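PDB 5DIY: hyaluronidase from Thermobaculum terrenum, which probably cleaves O-linked N-acetylglucosamine from its carrier by hydrolysing the glycosidic bond, as a family 84 hydrolase, and is captured as a variant with its predicted proton donor changed. Local coordinates for residues C[352-357]-C[381-386]; C[326-331]-C[438-443]. One frame throughout, in Å; residues are numbered along the deposited sequence.

Contact 1: C[352-357]-C[381-386]; sequences ISMQTT and LWTDYL
Met354 and Thr383 face each other where two neighbouring helices run nearly antiparallel; the axes of the two short segments approach to 9.9 Å, their N-to-C directions 151° apart. The backbones are nearest at this pair, with 6.6 Å between Met354 CA and Thr383 CA.

The van der Waals contacts centre on the methionine. Its chain leaves the backbone extended through SD and then bends (chi3 77°), which swings Met354 CE back to within 3.5 Å of Thr383 OG1, a methyl beside a hydroxyl oxygen and not a bond. The Met354 side chain crosses that of Leu386 at about a right angle, with Met354 SD 3.9 Å from Leu386 CD1. The two branches of Thr383 straddle Met354 CB, each 3.8 Å from it: OG1 also meets the methionine methyl, while Thr383 CG2 also rests 3.8 Å from Gln355 CG, on the aliphatic part of the glutamine.

The polar link is indirect, as no hydrogen bond joins the segments. Thr383 OG1 is bonded to Tyr379 O, one turn earlier on its own helix, and also accepts from a water at 2.7 Å. The same water donates weakly to Met354 O, so it bridges a side chain of one helix to the backbone of the other. Within 352-357, Thr357 OG1 bonds to Ser353 O.

Helix 340-362 thus lies along one flank of helix 373-398, while Trp382, Tyr385 and Leu386 reach helix 440-451; Thr357 also touches Phe307 of helix 301-308.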
ATOM      1  N   ILE C 352      -0.196 -27.385 -11.429  1.00 26.65           N
ATOM      2  CA  ILE C 352      -0.170 -28.228 -10.227  1.00 27.82           C
ATOM      3  C   ILE C 352       0.317 -27.414  -9.028  1.00 27.62           C
ATOM      4  O   ILE C 352      -0.297 -27.454  -7.960  1.00 27.70           O
ATOM      5  CB  ILE C 352       0.731 -29.482 -10.407  1.00 29.07           C
ATOM      6  CG1 ILE C 352       0.071 -30.503 -11.352  1.00 30.51           C
ATOM      7  CG2 ILE C 352       1.059 -30.146  -9.063  1.00 29.74           C
ATOM      8  CD1 ILE C 352      -1.038 -31.339 -10.726  1.00 31.46           C
ATOM      9  N   SER C 353       1.415 -26.689  -9.225  1.00 27.22           N
ATOM     10  CA  SER C 353       2.011 -25.839  -8.182  1.00 27.89           C
ATOM     11  C   SER C 353       1.007 -24.815  -7.634  1.00 26.90           C
ATOM     12  O   SER C 353       0.896 -24.641  -6.417  1.00 25.01           O
ATOM     13  CB  SER C 353       3.264 -25.146  -8.731  1.00 28.87           C
ATOM     14  OG  SER C 353       3.933 -24.400  -7.733  1.00 32.25           O
ATOM     15  N   MET C 354       0.251 -24.189  -8.543  1.00 26.25           N
ATOM     16  CA  MET C 354      -0.769 -23.200  -8.190  1.00 25.15           C
ATOM     17  C   MET C 354      -1.988 -23.825  -7.492  1.00 25.68           C
ATOM     18  O   MET C 354      -2.525 -23.236  -6.553  1.00 25.08           O
ATOM     19  CB  MET C 354      -1.216 -22.404  -9.438  1.00 24.48           C
ATOM     20  CG  MET C 354      -0.128 -21.504 -10.017  1.00 24.33           C
ATOM     21  SD  MET C 354      -0.558 -20.640 -11.547  1.00 23.76           S
ATOM     22  CE  MET C 354      -1.609 -19.330 -10.939  1.00 24.59           C
ATOM     23  N   GLN C 355      -2.420 -24.999  -7.958  1.00 25.31           N
ATOM     24  CA  GLN C 355      -3.510 -25.761  -7.314  1.00 25.58           C
ATOM     25  C   GLN C 355      -3.161 -26.189  -5.896  1.00 25.82           C
ATOM     26  O   GLN C 355      -3.970 -26.018  -4.983  1.00 25.98           O
ATOM     27  CB  GLN C 355      -3.884 -27.003  -8.145  1.00 25.44           C
ATOM     28  CG  GLN C 355      -4.589 -26.660  -9.442  1.00 25.40           C
ATOM     29  CD  GLN C 355      -4.764 -27.839 -10.384  1.00 25.54           C
ATOM     30  OE1 GLN C 355      -4.088 -28.860 -10.264  1.00 26.23           O
ATOM     31  NE2 GLN C 355      -5.674 -27.698 -11.333  1.00 24.81           N
ATOM     32  N   THR C 356      -1.960 -26.746  -5.735  1.00 26.14           N
ATOM     33  CA  THR C 356      -1.412 -27.135  -4.431  1.00 27.63           C
ATOM     34  C   THR C 356      -1.347 -25.939  -3.477  1.00 28.15           C
ATOM     35  O   THR C 356      -1.717 -26.046  -2.308  1.00 27.56           O
ATOM     36  CB  THR C 356       0.011 -27.715  -4.601  1.00 28.90           C
ATOM     37  OG1 THR C 356      -0.061 -28.913  -5.375  1.00 30.90           O
ATOM     38  CG2 THR C 356       0.682 -28.028  -3.258  1.00 29.48           C
ATOM     39  N   THR C 357      -0.855 -24.815  -3.999  1.00 27.24           N
ATOM     40  CA  THR C 357      -0.751 -23.569  -3.252  1.00 26.71           C
ATOM     41  C   THR C 357      -2.111 -23.080  -2.780  1.00 26.93           C
ATOM     42  O   THR C 357      -2.275 -22.774  -1.601  1.00 27.20           O
ATOM     43  CB  THR C 357      -0.076 -22.478  -4.103  1.00 26.12           C
ATOM     44  OG1 THR C 357       1.268 -22.876  -4.376  1.00 25.05           O
ATOM     45  CG2 THR C 357      -0.070 -21.128  -3.388  1.00 26.81           C
ATOM     46  N   LEU C 381      -9.421 -19.091  -9.876  1.00 25.75           N
ATOM     47  CA  LEU C 381     -10.043 -18.878 -11.187  1.00 25.46           C
ATOM     48  C   LEU C 381      -9.001 -18.801 -12.317  1.00 24.96           C
ATOM     49  O   LEU C 381      -9.132 -19.500 -13.322  1.00 23.01           O
ATOM     50  CB  LEU C 381     -10.941 -17.629 -11.180  1.00 26.75           C
ATOM     51  CG  LEU C 381     -12.456 -17.782 -10.913  1.00 27.78           C
ATOM     52  CD1 LEU C 381     -12.829 -19.001 -10.072  1.00 28.70           C
ATOM     53  CD2 LEU C 381     -13.033 -16.512 -10.304  1.00 27.19           C
ATOM     54  N   TRP C 382      -7.958 -17.986 -12.144  1.00 23.62           N
ATOM     55  CA  TRP C 382      -6.902 -17.884 -13.171  1.00 23.75           C
ATOM     56  C   TRP C 382      -6.248 -19.246 -13.417  1.00 22.92           C
ATOM     57  O   TRP C 382      -5.917 -19.579 -14.549  1.00 22.49           O
ATOM     58  CB  TRP C 382      -5.827 -16.852 -12.791  1.00 23.27           C
ATOM     59  CG  TRP C 382      -6.214 -15.399 -12.965  1.00 22.53           C
ATOM     60  CD1 TRP C 382      -6.207 -14.437 -12.001  1.00 22.78           C
ATOM     61  CD2 TRP C 382      -6.620 -14.748 -14.177  1.00 22.48           C
ATOM     62  NE1 TRP C 382      -6.601 -13.230 -12.527  1.00 22.39           N
ATOM     63  CE2 TRP C 382      -6.856 -13.391 -13.862  1.00 22.60           C
ATOM     64  CE3 TRP C 382      -6.818 -15.179 -15.495  1.00 22.37           C
ATOM     65  CZ2 TRP C 382      -7.282 -12.461 -14.818  1.00 22.91           C
ATOM     66  CZ3 TRP C 382      -7.241 -14.255 -16.444  1.00 22.73           C
ATOM     67  CH2 TRP C 382      -7.469 -12.910 -16.099  1.00 22.43           C
ATOM     68  N   THR C 383      -6.088 -20.026 -12.347  1.00 23.60           N
ATOM     69  CA  THR C 383      -5.563 -21.393 -12.414  1.00 23.25           C
ATOM     70  C   THR C 383      -6.485 -22.336 -13.201  1.00 23.83           C
ATOM     71  O   THR C 383      -6.003 -23.120 -14.027  1.00 23.20           O
ATOM     72  CB  THR C 383      -5.322 -21.962 -10.998  1.00 23.33           C
ATOM     73  OG1 THR C 383      -4.622 -20.989 -10.205  1.00 22.83           O
ATOM     74  CG2 THR C 383      -4.523 -23.265 -11.047  1.00 22.85           C
ATOM     75  N   ASP C 384      -7.794 -22.249 -12.954  1.00 24.58           N
ATOM     76  CA  ASP C 384      -8.794 -23.005 -13.726  1.00 25.79           C
ATOM     77  C   ASP C 384      -8.677 -22.701 -15.219  1.00 25.41           C
ATOM     78  O   ASP C 384      -8.800 -23.599 -16.055  1.00 25.10           O
ATOM     79  CB  ASP C 384     -10.237 -22.681 -13.282  1.00 27.04           C
ATOM     80  CG  ASP C 384     -10.578 -23.196 -11.887  1.00 27.31           C
ATOM     81  OD1 ASP C 384      -9.973 -24.168 -11.406  1.00 28.44           O
ATOM     82  OD2 ASP C 384     -11.484 -22.610 -11.266  1.00 29.16           O
ATOM     83  N   TYR C 385      -8.422 -21.437 -15.551  1.00 25.94           N
ATOM     84  CA  TYR C 385      -8.371 -21.015 -16.954  1.00 26.01           C
ATOM     85  C   TYR C 385      -7.091 -21.508 -17.637  1.00 25.42           C
ATOM     86  O   TYR C 385      -7.129 -21.930 -18.798  1.00 25.48           O
ATOM     87  CB  TYR C 385      -8.521 -19.496 -17.093  1.00 26.28           C
ATOM     88  CG  TYR C 385      -9.695 -18.873 -16.356  1.00 27.65           C
ATOM     89  CD1 TYR C 385     -10.794 -19.636 -15.912  1.00 28.60           C
ATOM     90  CD2 TYR C 385      -9.722 -17.500 -16.119  1.00 27.97           C
ATOM     91  CE1 TYR C 385     -11.856 -19.045 -15.239  1.00 28.19           C
ATOM     92  CE2 TYR C 385     -10.784 -16.903 -15.457  1.00 28.66           C
ATOM     93  CZ  TYR C 385     -11.846 -17.679 -15.014  1.00 29.31           C
ATOM     94  OH  TYR C 385     -12.897 -17.078 -14.354  1.00 29.74           O
ATOM     95  N   LEU C 386      -5.968 -21.466 -16.921  1.00 24.93           N
ATOM     96  CA  LEU C 386      -4.711 -22.027 -17.429  1.00 25.56           C
ATOM     97  C   LEU C 386      -4.826 -23.516 -17.739  1.00 25.55           C
ATOM     98  O   LEU C 386      -4.257 -23.994 -18.714  1.00 25.58           O
ATOM     99  CB  LEU C 386      -3.567 -21.814 -16.436  1.00 26.27           C
ATOM    100  CG  LEU C 386      -2.972 -20.411 -16.385  1.00 27.68           C
ATOM    101  CD1 LEU C 386      -2.018 -20.307 -15.200  1.00 28.06           C
ATOM    102  CD2 LEU C 386      -2.252 -20.072 -17.685  1.00 28.36           C
TER
HETATM  103  O   HOH W   1      -4.838 -22.036  -7.739  1.00 29.02           O

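Contact 2: C[326-331]-C[438-443]; sequences NLFKKV and GDVVRN
Phe328 carries the whole contact from its side, meeting Val440 and Val441 at the start of helix 440-451 with one edge of its ring. The nearest backbone pair, Phe328 CA and Val440 CA, is 8.3 Å apart.

All direct contacts are apolar. Val440 CG1 lies in the plane of the ring, at its edge, 3.8 Å from Phe328 CD2. The next atom along that edge, Phe328 CE2, comes 4.0 Å from Val441 CG2. In Val440 the touching methyl is anti to the backbone N (chi1 -178°), whereas Val441 offers the branch beside its N; consecutive residues on the helix therefore use different branches to line the same ring edge. Phe444, one turn further on, stacks with Phe328, while Leu347 brings in a side chain from helix 340-362.

The polar interactions belong to the helix start. Asp439 occupies the N-cap position, but its side chain makes no capping bond; instead Asp439 OD1 forms a salt bridge with Arg442 NE at 2.7 Å, bent to 138° at the hydrogen. Arg442 NH2 has a second partner in Ala429 O, and the backbone N of Asp439 is bonded to Glu320 OE1.

The contact is buried and has no hydrogen bond across it, so its cohesion probably rests on van der Waals packing and the exclusion of water. The Asp439-Arg442 salt bridge, by contrast, lies within 438-443 and adds no bond between the segments.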
ATOM      1  N   ASN C 326       8.103 -14.169 -17.254  1.00 21.52           N
ATOM      2  CA  ASN C 326       9.199 -14.960 -17.809  1.00 22.34           C
ATOM      3  C   ASN C 326       8.745 -16.363 -18.217  1.00 22.36           C
ATOM      4  O   ASN C 326       9.120 -16.859 -19.283  1.00 21.89           O
ATOM      5  CB  ASN C 326      10.364 -15.059 -16.813  1.00 23.10           C
ATOM      6  CG  ASN C 326      11.012 -13.713 -16.519  1.00 23.64           C
ATOM      7  OD1 ASN C 326      10.945 -12.784 -17.314  1.00 23.98           O
ATOM      8  ND2 ASN C 326      11.635 -13.609 -15.361  1.00 24.51           N
ATOM      9  N   LEU C 327       7.930 -16.996 -17.376  1.00 22.59           N
ATOM     10  CA  LEU C 327       7.504 -18.372 -17.629  1.00 23.49           C
ATOM     11  C   LEU C 327       6.709 -18.516 -18.922  1.00 22.79           C
ATOM     12  O   LEU C 327       6.966 -19.438 -19.703  1.00 21.51           O
ATOM     13  CB  LEU C 327       6.704 -18.929 -16.449  1.00 25.05           C
ATOM     14  CG  LEU C 327       6.316 -20.414 -16.588  1.00 27.48           C
ATOM     15  CD1 LEU C 327       6.601 -21.194 -15.311  1.00 28.77           C
ATOM     16  CD2 LEU C 327       4.851 -20.576 -16.986  1.00 28.16           C
ATOM     17  N   PHE C 328       5.750 -17.617 -19.150  1.00 22.32           N
ATOM     18  CA  PHE C 328       4.895 -17.720 -20.343  1.00 22.38           C
ATOM     19  C   PHE C 328       5.646 -17.357 -21.623  1.00 22.05           C
ATOM     20  O   PHE C 328       5.387 -17.939 -22.670  1.00 20.71           O
ATOM     21  CB  PHE C 328       3.604 -16.897 -20.197  1.00 22.29           C
ATOM     22  CG  PHE C 328       2.659 -17.418 -19.139  1.00 22.70           C
ATOM     23  CD1 PHE C 328       2.279 -18.762 -19.105  1.00 22.87           C
ATOM     24  CD2 PHE C 328       2.122 -16.560 -18.188  1.00 23.16           C
ATOM     25  CE1 PHE C 328       1.415 -19.238 -18.133  1.00 22.43           C
ATOM     26  CE2 PHE C 328       1.243 -17.026 -17.220  1.00 23.51           C
ATOM     27  CZ  PHE C 328       0.889 -18.367 -17.191  1.00 23.49           C
ATOM     28  N   LYS C 329       6.569 -16.404 -21.536  1.00 22.61           N
ATOM     29  CA  LYS C 329       7.510 -16.139 -22.624  1.00 23.80           C
ATOM     30  C   LYS C 329       8.347 -17.392 -22.956  1.00 23.45           C
ATOM     31  O   LYS C 329       8.540 -17.736 -24.130  1.00 23.53           O
ATOM     32  CB  LYS C 329       8.413 -14.956 -22.264  1.00 24.76           C
ATOM     33  CG  LYS C 329       9.461 -14.589 -23.308  1.00 26.25           C
ATOM     34  CD  LYS C 329      10.421 -13.532 -22.774  1.00 27.71           C
ATOM     35  CE  LYS C 329      11.745 -13.540 -23.531  1.00 29.35           C
ATOM     36  NZ  LYS C 329      11.586 -13.141 -24.955  1.00 30.87           N
ATOM     37  N   LYS C 330       8.817 -18.081 -21.923  1.00 23.79           N
ATOM     38  CA  LYS C 330       9.582 -19.320 -22.100  1.00 23.61           C
ATOM     39  C   LYS C 330       8.734 -20.414 -22.760  1.00 23.47           C
ATOM     40  O   LYS C 330       9.185 -21.065 -23.711  1.00 22.03           O
ATOM     41  CB  LYS C 330      10.138 -19.793 -20.754  1.00 24.26           C
ATOM     42  CG  LYS C 330      11.022 -21.025 -20.824  1.00 25.39           C
ATOM     43  CD  LYS C 330      10.266 -22.305 -20.496  1.00 26.99           C
ATOM     44  CE  LYS C 330      11.173 -23.520 -20.609  1.00 27.50           C
ATOM     45  NZ  LYS C 330      10.364 -24.766 -20.602  1.00 28.31           N
ATOM     46  N   VAL C 331       7.512 -20.599 -22.256  1.00 23.48           N
ATOM     47  CA  VAL C 331       6.562 -21.583 -22.805  1.00 23.71           C
ATOM     48  C   VAL C 331       6.244 -21.293 -24.272  1.00 24.01           C
ATOM     49  O   VAL C 331       6.221 -22.215 -25.094  1.00 23.58           O
ATOM     50  CB  VAL C 331       5.238 -21.639 -21.983  1.00 23.67           C
ATOM     51  CG1 VAL C 331       4.152 -22.438 -22.710  1.00 23.89           C
ATOM     52  CG2 VAL C 331       5.482 -22.233 -20.601  1.00 23.23           C
ATOM     53  N   GLY C 438      -1.509 -10.008 -12.033  1.00 20.91           N
ATOM     54  CA  GLY C 438      -1.573  -8.862 -12.936  1.00 21.38           C
ATOM     55  C   GLY C 438      -2.473  -9.136 -14.126  1.00 22.32           C
ATOM     56  O   GLY C 438      -3.532  -9.767 -13.989  1.00 22.40           O
ATOM     57  N   ASP C 439      -2.030  -8.683 -15.297  1.00 22.72           N
ATOM     58  CA  ASP C 439      -2.617  -9.088 -16.567  1.00 23.11           C
ATOM     59  C   ASP C 439      -1.760 -10.140 -17.287  1.00 22.18           C
ATOM     60  O   ASP C 439      -1.914 -10.362 -18.481  1.00 21.37           O
ATOM     61  CB  ASP C 439      -2.827  -7.852 -17.434  1.00 24.20           C
ATOM     62  CG  ASP C 439      -3.910  -6.947 -16.877  1.00 25.31           C
ATOM     63  OD1 ASP C 439      -5.105  -7.294 -16.991  1.00 26.13           O
ATOM     64  OD2 ASP C 439      -3.568  -5.905 -16.303  1.00 25.79           O
ATOM     65  N   VAL C 440      -0.887 -10.821 -16.550  1.00 22.02           N
ATOM     66  CA  VAL C 440       0.066 -11.745 -17.164  1.00 22.07           C
ATOM     67  C   VAL C 440      -0.662 -13.015 -17.625  1.00 20.77           C
ATOM     68  O   VAL C 440      -0.484 -13.452 -18.757  1.00 20.79           O
ATOM     69  CB  VAL C 440       1.223 -12.114 -16.209  1.00 22.25           C
ATOM     70  CG1 VAL C 440       2.219 -13.032 -16.908  1.00 22.67           C
ATOM     71  CG2 VAL C 440       1.925 -10.856 -15.701  1.00 22.67           C
ATOM     72  N   VAL C 441      -1.488 -13.588 -16.756  1.00 20.30           N
ATOM     73  CA  VAL C 441      -2.262 -14.776 -17.128  1.00 19.84           C
ATOM     74  C   VAL C 441      -3.291 -14.386 -18.187  1.00 19.77           C
ATOM     75  O   VAL C 441      -3.441 -15.082 -19.187  1.00 18.74           O
ATOM     76  CB  VAL C 441      -2.915 -15.458 -15.909  1.00 19.85           C
ATOM     77  CG1 VAL C 441      -3.774 -16.642 -16.342  1.00 19.99           C
ATOM     78  CG2 VAL C 441      -1.847 -15.935 -14.941  1.00 19.69           C
ATOM     79  N   ARG C 442      -3.963 -13.252 -17.985  1.00 20.57           N
ATOM     80  CA  ARG C 442      -4.890 -12.707 -18.986  1.00 20.28           C
ATOM     81  C   ARG C 442      -4.275 -12.666 -20.380  1.00 20.41           C
ATOM     82  O   ARG C 442      -4.833 -13.247 -21.325  1.00 20.14           O
ATOM     83  CB  ARG C 442      -5.347 -11.301 -18.596  1.00 20.41           C
ATOM     84  CG  ARG C 442      -6.462 -10.730 -19.457  1.00 20.62           C
ATOM     85  CD  ARG C 442      -6.628  -9.236 -19.221  1.00 20.62           C
ATOM     86  NE  ARG C 442      -7.056  -8.975 -17.852  1.00 21.02           N
ATOM     87  CZ  ARG C 442      -8.305  -9.075 -17.401  1.00 21.01           C
ATOM     88  NH1 ARG C 442      -9.299  -9.419 -18.207  1.00 21.35           N
ATOM     89  NH2 ARG C 442      -8.561  -8.819 -16.120  1.00 21.63           N
ATOM     90  N   ASN C 443      -3.122 -12.001 -20.500  1.00 19.91           N
ATOM     91  CA  ASN C 443      -2.472 -11.812 -21.807  1.00 19.94           C
ATOM     92  C   ASN C 443      -2.033 -13.144 -22.421  1.00 19.26           C
ATOM     93  O   ASN C 443      -2.106 -13.316 -23.630  1.00 18.34           O
ATOM     94  CB  ASN C 443      -1.277 -10.841 -21.727  1.00 20.33           C
ATOM     95  CG  ASN C 443      -1.672  -9.420 -21.314  1.00 20.85           C
ATOM     96  OD1 ASN C 443      -2.815  -8.989 -21.468  1.00 20.37           O
ATOM     97  ND2 ASN C 443      -0.704  -8.683 -20.785  1.00 21.88           N
TER

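Overall arrangement
After the N-terminal eight-stranded barrel with its sugar site, the chain enters a helical region, where both contacts lie away from that site. Of the helices that carry the contacts, 322-336 comes first and supplies 326-331; helix 340-362 follows it directly and carries 352-357. Contact 1 closes first, when helix 373-398 returns across 23 intervening residues. Contact 2 closes much later, at 438-443, so its span of 106 residues encloses contact 1 entirely, without crossing. Their centres are 14 Å apart. Trp382 and Leu386 join them: Trp382 packs on Val441 and Arg442, Leu386 on Phe328 and Val441, uniting four helices in one bundle core.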